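Long-range contact in protein GLB-12 (Caenorhabditis elegans, PDB 4BJA), which is a heme-binding globin implicated in redox signalling and essential for reproduction in the worm, and probably binds oxygen: residues A[101-106]-A[118-123]. The protein carries 1 engineered substitution. Sequence-based numbering, arbitrary orientation.
Sequences EQLTSM and QLVRKT. With HEM (protoporphyrin IX containing Fe), chain B; SO4 (sulfate ion), chain C.
Leu-119 and Val-120 meet Gln-102, Leu-103 and Met-106 where helices 87-108 and 113-126, the counterparts of globin helices E and F, pack together; segments 101-106 and 118-123 run nearly antiparallel, at 152°. The axes of the two segments come no closer than 10.8 Å, and branched and flexible side chains fill that gap; no hydrogen bond crosses it. Leu-119 reaches over mainly with CD2: with CG anti to the backbone N (chi1 173°), its fork points across to helix 87-108, and CD2 meets CB of Gln-102 at 4.0 Å, CB of Leu-103 at 4.2 Å and CE of Met-106 at 3.6 Å. Met-106 can adapt its unbranched chain, bending at chi3 (-76°) to bring CE beside the leucine, the two side chains crossing at about a right angle. Gln-102 contributes its aliphatic root, as befits an exposed residue. Deeper in, the forked end of Leu-103 receives CG2 of the compact Val-120, 3.7 Å from CD2 and 4.0 Å from CD1; Phe-195 and Val-199 of helix 185-214 also pack on Leu-103. One turn beyond, OG1 of Thr-123 hydrogen-bonds to O of Leu-119 (2.7 Å), which the Thr-123 backbone N approaches from the opposite face, while Thr-123 CG2 comes within 3.8 Å of heme O2A. The Thr-123 carbonyl accepts from ND1 of His-127, just past helix 113-126, probably helping orient this axial ligand. With His-92 on helix 87-108, this is the E-F pair that sandwiches heme in the globin fold.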
loop_
_atom_site.group_PDB
_atom_site.type_symbol
_atom_site.label_atom_id
_atom_site.label_comp_id
_atom_site.label_asym_id
_atom_site.label_seq_id
_atom_site.Cartn_x
_atom_site.Cartn_y
_atom_site.Cartn_z
ATOM N N GLU A 101 8.040 8.660 16.690
ATOM C CA GLU A 101 9.448 8.617 17.069
ATOM C C GLU A 101 10.028 7.257 16.635
ATOM O O GLU A 101 11.078 7.167 16.007
ATOM C CB GLU A 101 9.580 8.758 18.583
ATOM C CG GLU A 101 10.988 8.506 19.125
ATOM C CD GLU A 101 12.077 9.452 18.578
ATOM O OE1 GLU A 101 11.816 10.504 17.921
ATOM O OE2 GLU A 101 13.261 9.145 18.842
ATOM N N GLN A 102 9.323 6.205 16.986
ATOM C CA GLN A 102 9.823 4.839 16.717
ATOM C C GLN A 102 9.800 4.579 15.226
ATOM O O GLN A 102 10.747 3.985 14.639
ATOM C CB GLN A 102 8.859 3.841 17.314
ATOM C CG GLN A 102 8.762 3.673 18.788
ATOM C CD GLN A 102 7.691 2.600 19.062
ATOM O OE1 GLN A 102 6.519 2.907 19.342
ATOM N NE2 GLN A 102 8.071 1.340 18.856
ATOM N N LEU A 103 8.688 4.965 14.596
ATOM C CA LEU A 103 8.505 4.668 13.161
ATOM C C LEU A 103 9.584 5.409 12.341
ATOM O O LEU A 103 10.218 4.809 11.455
ATOM C CB LEU A 103 7.063 5.068 12.732
ATOM C CG LEU A 103 6.604 4.875 11.320
ATOM C CD1 LEU A 103 6.934 3.428 10.807
ATOM C CD2 LEU A 103 5.074 5.162 11.331
ATOM N N THR A 104 9.828 6.688 12.632
ATOM C CA THR A 104 10.830 7.442 11.847
ATOM C C THR A 104 12.241 6.890 12.120
ATOM O O THR A 104 13.061 6.826 11.218
ATOM C CB THR A 104 10.838 8.941 12.087
ATOM O OG1 THR A 104 11.044 9.226 13.484
ATOM C CG2 THR A 104 9.538 9.604 11.571
ATOM N N SER A 105 12.490 6.472 13.348
ATOM C CA SER A 105 13.803 5.861 13.698
ATOM C C SER A 105 13.975 4.527 12.942
ATOM O O SER A 105 15.042 4.247 12.398
ATOM C CB SER A 105 13.887 5.624 15.220
ATOM O OG SER A 105 15.166 5.059 15.536
ATOM N N MET A 106 12.944 3.701 12.941
ATOM C CA MET A 106 13.056 2.406 12.269
ATOM C C MET A 106 13.292 2.601 10.802
ATOM O O MET A 106 14.078 1.854 10.204
ATOM C CB MET A 106 11.853 1.503 12.520
ATOM C CG MET A 106 11.865 0.840 13.944
ATOM S SD MET A 106 10.582 -0.363 14.119
ATOM C CE MET A 106 9.204 0.693 14.309
ATOM N N GLN A 118 5.300 -3.561 10.481
ATOM C CA GLN A 118 4.604 -4.315 11.526
ATOM C C GLN A 118 3.967 -3.382 12.581
ATOM O O GLN A 118 2.849 -3.638 13.041
ATOM C CB GLN A 118 5.550 -5.259 12.255
ATOM C CG GLN A 118 5.929 -6.511 11.413
ATOM C CD GLN A 118 7.051 -7.308 12.082
ATOM O OE1 GLN A 118 7.780 -6.787 12.929
ATOM N NE2 GLN A 118 7.194 -8.558 11.699
ATOM N N LEU A 119 4.710 -2.356 12.975
ATOM C CA LEU A 119 4.227 -1.346 13.957
ATOM C C LEU A 119 2.949 -0.699 13.440
ATOM O O LEU A 119 1.940 -0.594 14.170
ATOM C CB LEU A 119 5.312 -0.301 14.240
ATOM C CG LEU A 119 4.840 0.894 15.126
ATOM C CD1 LEU A 119 4.379 0.441 16.513
ATOM C CD2 LEU A 119 5.937 1.929 15.270
ATOM N N VAL A 120 2.963 -0.307 12.183
ATOM C CA VAL A 120 1.777 0.418 11.663
ATOM C C VAL A 120 0.561 -0.511 11.583
ATOM O O VAL A 120 -0.536 -0.158 12.017
ATOM C CB VAL A 120 2.083 1.059 10.307
ATOM C CG1 VAL A 120 0.820 1.704 9.729
ATOM C CG2 VAL A 120 3.237 2.061 10.411
ATOM N N ARG A 121 0.745 -1.737 11.091
ATOM C CA ARG A 121 -0.386 -2.635 10.989
ATOM C C ARG A 121 -0.882 -3.081 12.375
ATOM O O ARG A 121 -2.081 -3.207 12.565
ATOM C CB ARG A 121 -0.035 -3.798 10.056
ATOM C CG ARG A 121 0.148 -3.275 8.624
ATOM C CD ARG A 121 0.035 -4.303 7.558
ATOM N NE ARG A 121 -1.266 -4.954 7.476
ATOM C CZ ARG A 121 -2.175 -4.776 6.510
ATOM N NH1 ARG A 121 -2.020 -3.884 5.525
ATOM N NH2 ARG A 121 -3.267 -5.515 6.545
ATOM N N LYS A 122 0.013 -3.268 13.338
ATOM C CA LYS A 122 -0.363 -3.691 14.687
ATOM C C LYS A 122 -1.189 -2.591 15.338
ATOM O O LYS A 122 -2.150 -2.866 16.097
ATOM C CB LYS A 122 0.883 -3.960 15.567
ATOM C CG LYS A 122 0.482 -4.355 16.982
ATOM C CD LYS A 122 1.647 -4.831 17.821
ATOM C CE LYS A 122 1.138 -5.288 19.229
ATOM N NZ LYS A 122 2.216 -5.859 20.045
ATOM N N THR A 123 -0.784 -1.357 15.065
ATOM C CA THR A 123 -1.481 -0.186 15.654
ATOM C C THR A 123 -2.864 -0.085 15.034
ATOM O O THR A 123 -3.860 0.141 15.737
ATOM C CB THR A 123 -0.628 1.074 15.458
ATOM O OG1 THR A 123 0.649 0.864 16.077
ATOM C CG2 THR A 123 -1.251 2.340 16.092
HETATM C CHA HEM B . -4.334 4.136 21.333
HETATM C CHB HEM B . -1.755 5.848 17.610
HETATM C CHC HEM B . -5.783 7.507 15.576
HETATM C CHD HEM B . -8.200 6.517 19.623
HETATM C C1A HEM B . -3.322 4.408 20.477
HETATM C C2A HEM B . -1.957 3.933 20.613
HETATM C C3A HEM B . -1.270 4.427 19.568
HETATM C C4A HEM B . -2.169 5.222 18.761
HETATM C CMA HEM B . 0.234 4.247 19.224
HETATM C CAA HEM B . -1.451 3.004 21.765
HETATM C CBA HEM B . -0.951 1.659 21.217
HETATM C CGA HEM B . -2.088 0.999 20.574
HETATM O O1A HEM B . -3.179 0.932 21.207
HETATM O O2A HEM B . -1.888 0.588 19.400
HETATM C C1B HEM B . -2.658 6.378 16.736
HETATM C C2B HEM B . -2.340 6.821 15.383
HETATM C C3B HEM B . -3.436 7.262 14.833
HETATM C C4B HEM B . -4.496 7.139 15.802
HETATM C CMB HEM B . -0.949 6.744 14.734
HETATM C CAB HEM B . -3.532 7.787 13.376
HETATM C CBB HEM B . -4.522 8.578 13.042
HETATM C C1C HEM B . -6.782 7.371 16.480
HETATM C C2C HEM B . -8.146 7.790 16.280
HETATM C C3C HEM B . -8.819 7.512 17.383
HETATM C C4C HEM B . -7.904 6.941 18.346
HETATM C CMC HEM B . -8.692 8.409 14.971
HETATM C CAC HEM B . -10.324 7.804 17.586
HETATM C CBC HEM B . -10.971 7.054 18.460
HETATM C C1D HEM B . -7.369 5.869 20.466
HETATM C C2D HEM B . -7.659 5.579 21.838
HETATM C C3D HEM B . -6.468 4.839 22.357
HETATM C C4D HEM B . -5.560 4.743 21.249
HETATM C CMD HEM B . -8.923 5.934 22.653
HETATM C CAD HEM B . -6.247 4.321 23.791
HETATM C CBD HEM B . -5.308 5.328 24.476
HETATM C CGD HEM B . -5.914 6.702 24.748
HETATM O O1D HEM B . -7.150 6.864 24.828
HETATM O O2D HEM B . -5.126 7.644 24.910
HETATM N NA HEM B . -3.426 5.212 19.335
HETATM N NB HEM B . -4.012 6.585 16.982
HETATM N NC HEM B . -6.681 6.859 17.756
HETATM N ND HEM B . -6.102 5.367 20.148
HETATM FE FE HEM B . -5.041 6.008 18.584
HETATM S S SO4 C . -2.222 -7.796 9.097
HETATM O O1 SO4 C . -3.205 -7.924 8.015
HETATM O O2 SO4 C . -2.533 -6.560 9.796
HETATM O O3 SO4 C . -2.321 -8.934 9.990
HETATM O O4 SO4 C . -0.845 -7.732 8.575
#